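Long-range contacts in endo-1,4-beta-xylanase (Bacteroides thetaiotaomicron VPI-5482, PDB 3KST), which probably hydrolyses glycosidic bonds of xylan-type plant polysaccharides, as a calcium-binding member of glycoside hydrolase family 43: residues 24-29 with 79-84; 96-101 with 128-133; 35-40 with 50-55; 44-49 with 64-69. All blocks are in the same frame, centred on the assembly; numbering follows the deposited sequence.

Interaction 1: residues 24-29 with 79-84; sequences IADPYV and FWAPEV. With CA (calcium ion), chain C.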
loop_
_atom_site.group_PDB
_atom_site.type_symbol
_atom_site.label_atom_id
_atom_site.label_comp_id
_atom_site.label_asym_id
_atom_site.label_seq_id
_atom_site.Cartn_x
_atom_site.Cartn_y
_atom_site.Cartn_z
ATOM N N ILE A 24 -6.967 6.934 8.053
ATOM C CA ILE A 24 -5.974 5.827 7.946
ATOM C C ILE A 24 -4.669 6.329 7.322
ATOM O O ILE A 24 -4.650 7.348 6.604
ATOM C CB ILE A 24 -6.483 4.630 7.085
ATOM C CG1 ILE A 24 -6.858 5.080 5.645
ATOM C CG2 ILE A 24 -7.695 3.955 7.755
ATOM C CD1 ILE A 24 -7.408 3.989 4.726
ATOM N N ALA A 25 -3.593 5.595 7.616
ATOM C CA ALA A 25 -2.293 5.775 6.979
ATOM C C ALA A 25 -2.079 4.553 6.062
ATOM O O ALA A 25 -2.851 3.585 6.082
ATOM C CB ALA A 25 -1.180 5.879 8.020
ATOM N N ASP A 26 -1.026 4.622 5.264
ATOM C CA ASP A 26 -0.594 3.536 4.366
ATOM C C ASP A 26 -1.760 2.919 3.567
ATOM O O ASP A 26 -1.900 1.669 3.526
ATOM C CB ASP A 26 0.084 2.471 5.247
ATOM C CG ASP A 26 1.173 3.042 6.172
ATOM O OD1 ASP A 26 1.908 4.003 5.783
ATOM O OD2 ASP A 26 1.334 2.501 7.291
ATOM N N PRO A 27 -2.647 3.778 2.997
ATOM C CA PRO A 27 -3.854 3.283 2.369
ATOM C C PRO A 27 -3.725 2.385 1.140
ATOM O O PRO A 27 -2.764 2.481 0.354
ATOM C CB PRO A 27 -4.607 4.594 2.012
ATOM C CG PRO A 27 -3.500 5.508 1.675
ATOM C CD PRO A 27 -2.578 5.246 2.830
ATOM N N TYR A 28 -4.698 1.479 1.042
ATOM C CA TYR A 28 -4.893 0.623 -0.121
ATOM C C TYR A 28 -6.385 0.546 -0.467
ATOM O O TYR A 28 -7.194 0.317 0.429
ATOM C CB TYR A 28 -4.391 -0.805 0.162
ATOM C CG TYR A 28 -4.449 -1.661 -1.066
ATOM C CD1 TYR A 28 -3.376 -1.704 -1.955
ATOM C CD2 TYR A 28 -5.623 -2.379 -1.394
ATOM C CE1 TYR A 28 -3.451 -2.484 -3.153
ATOM C CE2 TYR A 28 -5.696 -3.162 -2.569
ATOM C CZ TYR A 28 -4.633 -3.205 -3.434
ATOM O OH TYR A 28 -4.735 -3.951 -4.578
ATOM N N VAL A 29 -6.714 0.641 -1.756
ATOM C CA VAL A 29 -8.075 0.525 -2.282
ATOM C C VAL A 29 -8.215 -0.671 -3.249
ATOM O O VAL A 29 -7.449 -0.803 -4.220
ATOM C CB VAL A 29 -8.536 1.866 -2.955
ATOM C CG1 VAL A 29 -9.731 1.676 -3.913
ATOM C CG2 VAL A 29 -8.868 2.887 -1.868
ATOM N N PHE A 79 0.032 -3.357 13.715
ATOM C CA PHE A 79 -0.787 -3.738 12.532
ATOM C C PHE A 79 -0.717 -2.593 11.520
ATOM O O PHE A 79 -1.404 -1.563 11.678
ATOM C CB PHE A 79 -2.203 -4.092 12.922
ATOM C CG PHE A 79 -2.278 -5.389 13.645
ATOM C CD1 PHE A 79 -2.488 -6.553 12.928
ATOM C CD2 PHE A 79 -1.966 -5.466 15.009
ATOM C CE1 PHE A 79 -2.536 -7.790 13.595
ATOM C CE2 PHE A 79 -2.008 -6.683 15.687
ATOM C CZ PHE A 79 -2.281 -7.847 14.986
ATOM N N TRP A 80 0.164 -2.750 10.523
ATOM C CA TRP A 80 0.433 -1.728 9.497
ATOM C C TRP A 80 0.278 -2.190 8.040
ATOM O O TRP A 80 0.467 -3.368 7.700
ATOM C CB TRP A 80 1.887 -1.224 9.581
ATOM C CG TRP A 80 2.381 -0.821 10.927
ATOM C CD1 TRP A 80 1.667 -0.281 11.954
ATOM C CD2 TRP A 80 3.730 -0.896 11.371
ATOM N NE1 TRP A 80 2.485 -0.029 13.024
ATOM C CE2 TRP A 80 3.762 -0.395 12.698
ATOM C CE3 TRP A 80 4.923 -1.340 10.789
ATOM C CZ2 TRP A 80 4.954 -0.342 13.457
ATOM C CZ3 TRP A 80 6.109 -1.296 11.550
ATOM C CH2 TRP A 80 6.107 -0.781 12.864
ATOM N N ALA A 81 -0.005 -1.215 7.178
ATOM C CA ALA A 81 0.114 -1.366 5.721
ATOM C C ALA A 81 -0.601 -2.580 5.099
ATOM O O ALA A 81 0.008 -3.369 4.362
ATOM C CB ALA A 81 1.631 -1.338 5.350
ATOM N N PRO A 82 -1.920 -2.702 5.346
ATOM C CA PRO A 82 -2.681 -3.790 4.760
ATOM C C PRO A 82 -2.948 -3.587 3.259
ATOM O O PRO A 82 -3.004 -2.448 2.801
ATOM C CB PRO A 82 -3.992 -3.725 5.537
ATOM C CG PRO A 82 -4.182 -2.254 5.785
ATOM C CD PRO A 82 -2.808 -1.733 6.036
ATOM N N GLU A 83 -2.985 -4.676 2.505
ATOM C CA GLU A 83 -3.467 -4.676 1.108
ATOM C C GLU A 83 -4.382 -5.886 1.005
ATOM O O GLU A 83 -4.097 -6.918 1.612
ATOM C CB GLU A 83 -2.345 -4.727 0.074
ATOM C CG GLU A 83 -1.333 -3.548 0.209
ATOM C CD GLU A 83 -0.431 -3.267 -0.999
ATOM O OE1 GLU A 83 -0.453 -3.973 -2.059
ATOM O OE2 GLU A 83 0.322 -2.254 -0.908
ATOM N N VAL A 84 -5.493 -5.737 0.289
ATOM C CA VAL A 84 -6.491 -6.801 0.105
ATOM C C VAL A 84 -6.711 -7.038 -1.393
ATOM O O VAL A 84 -6.868 -6.072 -2.158
ATOM C CB VAL A 84 -7.826 -6.451 0.761
ATOM C CG1 VAL A 84 -8.918 -7.470 0.400
ATOM C CG2 VAL A 84 -7.685 -6.370 2.310
HETATM CA CA CA C . 1.002 -0.769 0.752
HETATM O O HOH W 1 -0.765 -0.707 2.594
HETATM O O HOH W 2 -0.584 0.947 -0.048
HETATM O O HOH W 3 -7.271 -5.476 -4.704
HETATM O O HOH W 4 1.475 -2.694 2.261
HETATM O O HOH W 5 2.056 0.692 -1.117
HETATM O O HOH W 6 3.393 -1.571 0.306
#
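The phenol ring of Tyr28 carries Glu83 on one face: Glu83 CB sits 3.9 Å from the ring centroid, 17° off the normal, a CH-pi contact displaced toward the rim. Beyond CB the glutamate runs on over the CD1 side, and the carboxylate and ring planes are 24° apart. At the ring edge, in plane, a water joins Tyr28 OH to Val84 O. This is where two inner strands of the five-bladed beta-propeller of family 43 meet, 27-29 and 80-84 running side by side in the same direction. No direct hydrogen bond links them; instead another water donates to both Asp26 O and Pro82 O. At the start of the strands, Asp26 CB packs on Ala81 CA at 3.9 Å, where a small residue leaves room for the predicted proton acceptor, whose OD2 is bonded to Thr41. Tyrosine suits its site because the ring face takes the aliphatic part of Glu83 while the hydroxyl holds the water on Val84 O; an alanine there would probably leave Glu83 unsupported on one side and that water without its phenol partner. Tyr85 and Ser132 both bond Glu83 OE1, while the metal is also bound by His251 and five waters: Glu83 OE2 reaches the calcium ion at 2.3 Å.

Interaction 2: residues 96-101 with 128-133; sequences FYSAEE and SIDTSL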
loop_
_atom_site.group_PDB
_atom_site.type_symbol
_atom_site.label_atom_id
_atom_site.label_comp_id
_atom_site.label_asym_id
_atom_site.label_seq_id
_atom_site.Cartn_x
_atom_site.Cartn_y
_atom_site.Cartn_z
ATOM N N PHE A 96 -2.828 -9.062 3.027
ATOM C CA PHE A 96 -1.394 -9.109 3.289
ATOM C C PHE A 96 -1.078 -7.898 4.169
ATOM O O PHE A 96 -1.520 -6.796 3.889
ATOM C CB PHE A 96 -0.603 -9.085 1.992
ATOM C CG PHE A 96 -0.545 -10.415 1.324
ATOM C CD1 PHE A 96 -1.624 -10.896 0.577
ATOM C CD2 PHE A 96 0.554 -11.242 1.517
ATOM C CE1 PHE A 96 -1.547 -12.185 -0.010
ATOM C CE2 PHE A 96 0.617 -12.493 0.935
ATOM C CZ PHE A 96 -0.423 -12.961 0.178
ATOM N N TYR A 97 -0.296 -8.099 5.216
ATOM C CA TYR A 97 -0.086 -7.028 6.202
ATOM C C TYR A 97 1.154 -7.241 7.049
ATOM O O TYR A 97 1.805 -8.271 6.931
ATOM C CB TYR A 97 -1.317 -6.957 7.103
ATOM C CG TYR A 97 -1.609 -8.212 7.904
ATOM C CD1 TYR A 97 -2.246 -9.327 7.319
ATOM C CD2 TYR A 97 -1.263 -8.294 9.251
ATOM C CE1 TYR A 97 -2.531 -10.511 8.068
ATOM C CE2 TYR A 97 -1.559 -9.472 10.035
ATOM C CZ TYR A 97 -2.196 -10.571 9.422
ATOM O OH TYR A 97 -2.478 -11.707 10.161
ATOM N N SER A 98 1.467 -6.244 7.881
ATOM C CA SER A 98 2.544 -6.308 8.831
ATOM C C SER A 98 1.953 -6.361 10.218
ATOM O O SER A 98 0.917 -5.801 10.467
ATOM C CB SER A 98 3.437 -5.092 8.693
ATOM O OG SER A 98 3.919 -4.989 7.368
ATOM N N ALA A 99 2.605 -7.080 11.114
ATOM C CA ALA A 99 2.204 -7.172 12.516
ATOM C C ALA A 99 3.477 -7.460 13.307
ATOM O O ALA A 99 4.206 -8.374 12.955
ATOM C CB ALA A 99 1.113 -8.271 12.727
ATOM N N GLU A 100 3.772 -6.656 14.336
ATOM C CA GLU A 100 5.035 -6.737 15.105
ATOM C C GLU A 100 6.309 -6.786 14.224
ATOM O O GLU A 100 7.257 -7.526 14.520
ATOM C CB GLU A 100 5.039 -7.912 16.097
ATOM C CG GLU A 100 3.844 -8.016 17.012
ATOM C CD GLU A 100 4.066 -8.857 18.266
ATOM O OE1 GLU A 100 5.186 -9.386 18.482
ATOM O OE2 GLU A 100 3.107 -8.969 19.058
ATOM N N GLU A 101 6.309 -5.994 13.144
ATOM C CA GLU A 101 7.402 -5.920 12.187
ATOM C C GLU A 101 7.691 -7.249 11.453
ATOM O O GLU A 101 8.836 -7.496 11.083
ATOM C CB GLU A 101 8.679 -5.308 12.831
ATOM C CG GLU A 101 8.474 -3.834 13.221
ATOM C CD GLU A 101 9.585 -3.244 14.051
ATOM O OE1 GLU A 101 9.949 -3.838 15.096
ATOM O OE2 GLU A 101 10.059 -2.151 13.680
ATOM N N SER A 128 10.126 -7.730 8.687
ATOM C CA SER A 128 9.789 -7.198 7.386
ATOM C C SER A 128 8.435 -6.552 7.449
ATOM O O SER A 128 7.600 -6.972 8.236
ATOM C CB SER A 128 9.852 -8.277 6.251
ATOM O OG SER A 128 9.445 -9.591 6.667
ATOM N N ILE A 129 8.220 -5.580 6.569
ATOM C CA ILE A 129 6.962 -4.866 6.518
ATOM C C ILE A 129 6.556 -4.486 5.092
ATOM O O ILE A 129 7.296 -4.729 4.105
ATOM C CB ILE A 129 7.055 -3.571 7.382
ATOM C CG1 ILE A 129 8.182 -2.650 6.878
ATOM C CG2 ILE A 129 7.222 -3.915 8.879
ATOM C CD1 ILE A 129 8.267 -1.337 7.605
ATOM N N ASP A 130 5.368 -3.888 4.981
ATOM C CA ASP A 130 4.901 -3.274 3.728
ATOM C C ASP A 130 4.703 -4.226 2.518
ATOM O O ASP A 130 5.032 -3.912 1.379
ATOM C CB ASP A 130 5.765 -2.042 3.352
ATOM C CG ASP A 130 5.719 -0.946 4.379
ATOM O OD1 ASP A 130 5.152 -1.153 5.456
ATOM O OD2 ASP A 130 6.218 0.156 4.072
ATOM N N THR A 131 4.115 -5.372 2.814
ATOM C CA THR A 131 3.754 -6.351 1.800
ATOM C C THR A 131 2.924 -5.745 0.647
ATOM O O THR A 131 2.008 -4.949 0.878
ATOM C CB THR A 131 2.855 -7.451 2.373
ATOM O OG1 THR A 131 1.736 -6.853 3.047
ATOM C CG2 THR A 131 3.601 -8.355 3.306
ATOM N N SER A 132 3.255 -6.130 -0.574
ATOM C CA SER A 132 2.432 -5.811 -1.738
ATOM C C SER A 132 2.597 -6.977 -2.704
ATOM O O SER A 132 3.735 -7.305 -3.051
ATOM C CB SER A 132 2.826 -4.510 -2.419
ATOM O OG SER A 132 1.840 -4.185 -3.387
ATOM N N LEU A 133 1.466 -7.603 -3.062
ATOM C CA LEU A 133 1.419 -8.750 -3.973
ATOM C C LEU A 133 1.211 -8.323 -5.428
ATOM O O LEU A 133 0.448 -7.402 -5.746
ATOM C CB LEU A 133 0.276 -9.707 -3.589
ATOM C CG LEU A 133 0.050 -11.003 -4.391
ATOM C CD1 LEU A 133 1.201 -12.025 -4.196
ATOM C CD2 LEU A 133 -1.266 -11.596 -3.966
HETATM O O HOH W 7 2.085 -4.899 5.100
#
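Ser98 and Asp130 supply one of the two direct hydrogen bonds that join these nearly antiparallel strands of adjacent propeller blades: Asp130 N donates to Ser98 OG at 3.0 Å, with a bent N-H...O angle of 145°. The hydroxyl stands anti to the carbonyl carbon of its own residue (chi1 -56°), which turns it across the gap to the backbone of 129-130. The other bond lies at the end of the contact, where Ser128 N approaches Glu101 O at 2.7 Å from above the carbonyl plane rather than within it. A water adds a third polar link, 2.9 Å from Ser98 OG and also from Thr131 OG1, so the two small hydroxyl residues share it. Without the hydroxyl, as with an alanine here, Asp130 N is likely to lose its acceptor and the water one of its two hydroxyls, leaving the Asp130 backbone less firmly held.

Apolar packing fills the intervals. Ile129 CG2 lies 4.0 Å from Ser98 CB and also reaches Glu101 CA. Thr131 sets both CB and OG1 against Phe96 CB, OG1 the closer at 3.4 Å, and farther along Leu133 CD2 meets Phe96 CE1 at 4.0 Å, the branched end of the leucine giving the aromatic ring a methyl to pack on. Asp130, whose OD2 is bonded by Gly191 N, is predicted to tune the proton donor Glu190. Strand 92-99 lies between 80-87 and 102-108 in its blade, whereas 129-135 is the first strand of the next, paired with 141-148.

Interaction 3: residues 35-40 with 50-55; sequences KYYAYG and FACFSS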
loop_
_atom_site.group_PDB
_atom_site.type_symbol
_atom_site.label_atom_id
_atom_site.label_comp_id
_atom_site.label_asym_id
_atom_site.label_seq_id
_atom_site.Cartn_x
_atom_site.Cartn_y
_atom_site.Cartn_z
ATOM N N LYS A 35 -17.700 -1.488 -6.222
ATOM C CA LYS A 35 -17.624 -0.864 -4.886
ATOM C C LYS A 35 -16.165 -0.714 -4.479
ATOM O O LYS A 35 -15.395 -1.662 -4.653
ATOM C CB LYS A 35 -18.379 -1.770 -3.883
ATOM C CG LYS A 35 -18.971 -1.105 -2.640
ATOM C CD LYS A 35 -20.092 -0.127 -2.999
ATOM C CE LYS A 35 -21.295 -0.154 -2.012
ATOM N NZ LYS A 35 -21.002 0.373 -0.682
ATOM N N TYR A 36 -15.796 0.461 -3.969
ATOM C CA TYR A 36 -14.426 0.728 -3.483
ATOM C C TYR A 36 -14.299 0.293 -2.044
ATOM O O TYR A 36 -15.195 0.553 -1.263
ATOM C CB TYR A 36 -14.079 2.207 -3.601
ATOM C CG TYR A 36 -14.184 2.691 -5.029
ATOM C CD1 TYR A 36 -13.197 2.386 -5.971
ATOM C CD2 TYR A 36 -15.273 3.463 -5.450
ATOM C CE1 TYR A 36 -13.281 2.840 -7.286
ATOM C CE2 TYR A 36 -15.372 3.908 -6.791
ATOM C CZ TYR A 36 -14.380 3.583 -7.694
ATOM O OH TYR A 36 -14.462 4.037 -8.986
ATOM N N TYR A 37 -13.187 -0.359 -1.700
ATOM C CA TYR A 37 -12.917 -0.827 -0.336
ATOM C C TYR A 37 -11.541 -0.350 0.076
ATOM O O TYR A 37 -10.561 -0.671 -0.607
ATOM C CB TYR A 37 -12.986 -2.349 -0.237
ATOM C CG TYR A 37 -14.332 -2.920 -0.587
ATOM C CD1 TYR A 37 -15.320 -3.052 0.387
ATOM C CD2 TYR A 37 -14.627 -3.314 -1.881
ATOM C CE1 TYR A 37 -16.583 -3.580 0.088
ATOM C CE2 TYR A 37 -15.887 -3.847 -2.201
ATOM C CZ TYR A 37 -16.857 -3.974 -1.221
ATOM O OH TYR A 37 -18.100 -4.499 -1.529
ATOM N N ALA A 38 -11.469 0.428 1.157
ATOM C CA ALA A 38 -10.210 0.994 1.650
ATOM C C ALA A 38 -9.792 0.325 2.926
ATOM O O ALA A 38 -10.618 0.088 3.791
ATOM C CB ALA A 38 -10.336 2.486 1.913
ATOM N N TYR A 39 -8.495 0.030 3.016
ATOM C CA TYR A 39 -7.867 -0.553 4.215
ATOM C C TYR A 39 -6.573 0.189 4.450
ATOM O O TYR A 39 -5.842 0.442 3.487
ATOM C CB TYR A 39 -7.536 -2.020 4.000
ATOM C CG TYR A 39 -8.670 -2.808 3.390
ATOM C CD1 TYR A 39 -8.844 -2.832 1.999
ATOM C CD2 TYR A 39 -9.580 -3.503 4.193
ATOM C CE1 TYR A 39 -9.903 -3.522 1.415
ATOM C CE2 TYR A 39 -10.628 -4.205 3.625
ATOM C CZ TYR A 39 -10.777 -4.221 2.222
ATOM O OH TYR A 39 -11.800 -4.927 1.637
ATOM N N GLY A 40 -6.295 0.547 5.699
ATOM C CA GLY A 40 -5.030 1.204 6.054
ATOM C C GLY A 40 -4.588 0.953 7.490
ATOM O O GLY A 40 -5.226 0.197 8.238
ATOM N N PHE A 50 -7.213 -4.071 11.523
ATOM C CA PHE A 50 -7.541 -3.208 10.391
ATOM C C PHE A 50 -9.025 -3.014 10.247
ATOM O O PHE A 50 -9.809 -3.964 10.450
ATOM C CB PHE A 50 -6.961 -3.717 9.054
ATOM C CG PHE A 50 -5.490 -4.006 9.116
ATOM C CD1 PHE A 50 -4.565 -2.969 9.258
ATOM C CD2 PHE A 50 -5.024 -5.315 9.090
ATOM C CE1 PHE A 50 -3.216 -3.211 9.365
ATOM C CE2 PHE A 50 -3.659 -5.573 9.189
ATOM C CZ PHE A 50 -2.751 -4.506 9.310
ATOM N N ALA A 51 -9.395 -1.786 9.899
ATOM C CA ALA A 51 -10.772 -1.460 9.552
ATOM C C ALA A 51 -10.949 -1.661 8.057
ATOM O O ALA A 51 -9.980 -1.803 7.303
ATOM C CB ALA A 51 -11.092 0.003 9.916
ATOM N N CYS A 52 -12.213 -1.665 7.647
ATOM C CA CYS A 52 -12.634 -1.683 6.247
ATOM C C CYS A 52 -13.569 -0.491 6.056
ATOM O O CYS A 52 -14.474 -0.315 6.843
ATOM C CB CYS A 52 -13.398 -2.948 5.870
ATOM S SG CYS A 52 -14.033 -2.894 4.175
ATOM N N PHE A 53 -13.303 0.326 5.047
ATOM C CA PHE A 53 -14.217 1.417 4.644
ATOM C C PHE A 53 -14.674 1.126 3.226
ATOM O O PHE A 53 -13.873 0.633 2.428
ATOM C CB PHE A 53 -13.510 2.774 4.667
ATOM C CG PHE A 53 -12.952 3.144 6.003
ATOM C CD1 PHE A 53 -11.688 2.704 6.370
ATOM C CD2 PHE A 53 -13.670 3.949 6.884
ATOM C CE1 PHE A 53 -11.136 3.048 7.625
ATOM C CE2 PHE A 53 -13.152 4.307 8.129
ATOM C CZ PHE A 53 -11.862 3.850 8.513
ATOM N N SER A 54 -15.942 1.417 2.894
ATOM C CA SER A 54 -16.417 1.289 1.515
ATOM C C SER A 54 -16.999 2.610 0.997
ATOM O O SER A 54 -17.420 3.464 1.773
ATOM C CB SER A 54 -17.445 0.163 1.340
ATOM O OG SER A 54 -18.711 0.514 1.857
ATOM N N SER A 55 -17.058 2.716 -0.323
ATOM C CA SER A 55 -17.527 3.918 -1.035
ATOM C C SER A 55 -18.021 3.621 -2.447
ATOM O O SER A 55 -17.497 2.710 -3.114
ATOM C CB SER A 55 -16.392 4.935 -1.127
ATOM O OG SER A 55 -16.730 6.098 -1.895
HETATM O O HOH W 8 -8.582 0.671 7.367
HETATM O O HOH W 9 -7.290 0.108 9.810
#
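Cys52 SG sits by two tyrosine rings of the opposing strand. It lies 3.7 Å from Tyr39 CE2, oblique to that ring, and reaches Tyr37 at its edge, 4.0 Å from CD1; both are sulfur-aromatic contacts, and a small, polarisable thiol can touch both rings. With CG anti to the carbonyl carbon (chi1 -61°), Tyr37 also lays CD1 alongside Ser54 CB. On the reverse face of the sheet Ala38 CB meets Phe53 CB at 4.2 Å, and the Phe53 ring turns its edge to Ala38 O.

Around these side chains runs the ladder of an antiparallel beta hairpin. Tyr36 with Ser55 and Ala38 with Phe53 are hydrogen-bonded pairs, each bonded in both directions; Ala38 N to Phe53 O is the shortest, 2.7 Å. Tyr37 with Ser54 is the non-hydrogen-bonded pair between them. Beyond Phe53 the strands spread and waters take over: one accepts from Gly40 N at 2.8 Å beside Ala51 O, and another accepts from Ala51 N beside Gly40 O.

Of the polar groups, Ser54 OG, on the Tyr37 face, is bonded to Glu64, and Ser55 OG is bonded to Asp57 N and Leu58 N of the turn and to Asn60 O at the start of the next strand. These are the two middle strands of one propeller blade, 35-41 flanked by the inner strand 27-32 and 49-55 by strand 60-69.

Interaction 4: residues 44-49 with 64-69; sequences TTAGEG and EGQALS
Gln66 extends its CG opposite the backbone N (chi1 -175°) and then bends at chi2 (96°), which swings the amide into the loop 44-49. There both ends of the amide are used. OE1 accepts from Ala46 N at 3.0 Å and also from a water that itself accepts from Thr45 N. NE2 donates to Gly47 O at 3.0 Å and back to Leu68 O of its own strand, so two carbonyls fix the rotation of the group. Thr44 OG1 bonds Gly47 O as well, from the carbonyl face opposite to the one Gln66 NE2 reaches. Glutamine fits because it offers donor and acceptor at once, long enough to cross to the loop.

Glycines answer the backbone's demands. Gly47 and Gly49 hold positive phi, and Gly49 CA comes to 3.2 Å from Leu68 O in a CA-H...O contact; a CB there would collide with that oxygen. A second water ties Ala46 O to Ser69 OG.

The loop 44-49 links strands 35-41 and 49-55, and it folds over the end of strand 60-69, where the chain turns a corner at Ala67 and a classic beta bulge sets Ala67 and Leu68 opposite Phe50 of strand 49-55.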
loop_
_atom_site.group_PDB
_atom_site.type_symbol
_atom_site.label_atom_id
_atom_site.label_comp_id
_atom_site.label_asym_id
_atom_site.label_seq_id
_atom_site.Cartn_x
_atom_site.Cartn_y
_atom_site.Cartn_z
ATOM N N THR A 44 -8.972 2.151 13.558
ATOM C CA THR A 44 -9.772 1.014 14.010
ATOM C C THR A 44 -10.733 1.493 15.094
ATOM O O THR A 44 -10.462 2.496 15.776
ATOM C CB THR A 44 -8.886 -0.126 14.609
ATOM O OG1 THR A 44 -8.222 0.342 15.787
ATOM C CG2 THR A 44 -7.847 -0.585 13.617
ATOM N N THR A 45 -11.853 0.796 15.231
ATOM C CA THR A 45 -12.820 1.065 16.302
ATOM C C THR A 45 -13.078 -0.140 17.242
ATOM O O THR A 45 -13.765 0.003 18.272
ATOM C CB THR A 45 -14.146 1.565 15.749
ATOM O OG1 THR A 45 -14.842 0.500 15.107
ATOM C CG2 THR A 45 -13.964 2.725 14.781
ATOM N N ALA A 46 -12.547 -1.318 16.909
ATOM C CA ALA A 46 -12.728 -2.506 17.757
ATOM C C ALA A 46 -11.409 -3.232 18.019
ATOM O O ALA A 46 -11.318 -4.473 17.848
ATOM C CB ALA A 46 -13.773 -3.424 17.145
ATOM N N GLY A 47 -10.406 -2.457 18.443
ATOM C CA GLY A 47 -9.083 -2.957 18.835
ATOM C C GLY A 47 -8.038 -2.970 17.740
ATOM O O GLY A 47 -8.262 -2.467 16.644
ATOM N N GLU A 48 -6.883 -3.548 18.063
ATOM C CA GLU A 48 -5.749 -3.682 17.134
ATOM C C GLU A 48 -6.198 -4.474 15.890
ATOM O O GLU A 48 -7.043 -5.386 15.977
ATOM C CB GLU A 48 -4.559 -4.405 17.815
ATOM C CG GLU A 48 -3.913 -3.685 19.022
ATOM C CD GLU A 48 -2.902 -2.599 18.668
ATOM O OE1 GLU A 48 -2.281 -2.645 17.592
ATOM O OE2 GLU A 48 -2.683 -1.695 19.508
ATOM N N GLY A 49 -5.640 -4.104 14.740
ATOM C CA GLY A 49 -5.925 -4.749 13.473
ATOM C C GLY A 49 -6.221 -3.762 12.362
ATOM O O GLY A 49 -5.515 -2.775 12.225
ATOM N N GLU A 64 -17.303 -0.387 7.316
ATOM C CA GLU A 64 -17.866 -1.724 7.178
ATOM C C GLU A 64 -17.628 -2.591 8.409
ATOM O O GLU A 64 -18.335 -3.591 8.592
ATOM C CB GLU A 64 -17.328 -2.396 5.919
ATOM C CG GLU A 64 -17.808 -1.748 4.633
ATOM C CD GLU A 64 -19.288 -1.904 4.356
ATOM O OE1 GLU A 64 -19.962 -2.765 4.958
ATOM O OE2 GLU A 64 -19.786 -1.139 3.516
ATOM N N GLY A 65 -16.706 -2.193 9.279
ATOM C CA GLY A 65 -16.372 -2.970 10.450
ATOM C C GLY A 65 -14.881 -3.185 10.586
ATOM O O GLY A 65 -14.055 -2.498 9.948
ATOM N N GLN A 66 -14.544 -4.152 11.429
ATOM C CA GLN A 66 -13.145 -4.495 11.702
ATOM C C GLN A 66 -12.752 -5.679 10.817
ATOM O O GLN A 66 -13.043 -6.825 11.168
ATOM C CB GLN A 66 -13.010 -4.860 13.162
ATOM C CG GLN A 66 -11.588 -5.135 13.636
ATOM C CD GLN A 66 -10.861 -3.952 14.285
ATOM O OE1 GLN A 66 -11.452 -2.919 14.626
ATOM N NE2 GLN A 66 -9.570 -4.145 14.526
ATOM N N ALA A 67 -12.102 -5.389 9.686
ATOM C CA ALA A 67 -11.612 -6.389 8.722
ATOM C C ALA A 67 -10.777 -7.483 9.392
ATOM O O ALA A 67 -10.963 -8.678 9.099
ATOM C CB ALA A 67 -10.779 -5.725 7.599
ATOM N N LEU A 68 -9.859 -7.061 10.266
ATOM C CA LEU A 68 -8.998 -7.991 10.991
ATOM C C LEU A 68 -8.849 -7.574 12.449
ATOM O O LEU A 68 -8.592 -6.401 12.741
ATOM C CB LEU A 68 -7.643 -8.130 10.287
ATOM C CG LEU A 68 -6.558 -8.984 10.946
ATOM C CD1 LEU A 68 -5.750 -9.680 9.864
ATOM C CD2 LEU A 68 -5.658 -8.184 11.883
ATOM N N SER A 69 -9.056 -8.537 13.351
ATOM C CA SER A 69 -8.904 -8.369 14.789
ATOM C C SER A 69 -7.586 -9.083 15.169
ATOM O O SER A 69 -7.247 -10.181 14.639
ATOM C CB SER A 69 -10.103 -8.951 15.546
ATOM O OG SER A 69 -11.336 -8.349 15.145
HETATM O O HOH W 10 -12.318 -0.812 12.961
HETATM O O HOH W 11 -12.604 -6.631 16.755
#

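Overall arrangement
Interactions 3 and 4 belong to one propeller blade, whose strands 49-55 and 60-69 are neighbours: Cys52 O takes the amide of Glu64 at 2.9 Å. Interaction 1 closes a loop that encloses both, and Tyr28 N reaches Tyr39 O at 2.9 Å, joining the inner strand to interaction 3. The Phe50 ring packs on the backbone of Phe79. Interaction 2 begins on the second blade, where Glu83 O meets Phe96 N, and leads to the third; Ser132 OG bonds Glu83 OE1 at 2.7 Å, a second-shell brace on the calcium ligand. Asp130 lies about 6 Å from the calcium ion by its side chain, so interactions 1 and 2 frame the probable active site, whereas the side chain of Thr44 in interaction 4 is about 12 Å from that of Asp26.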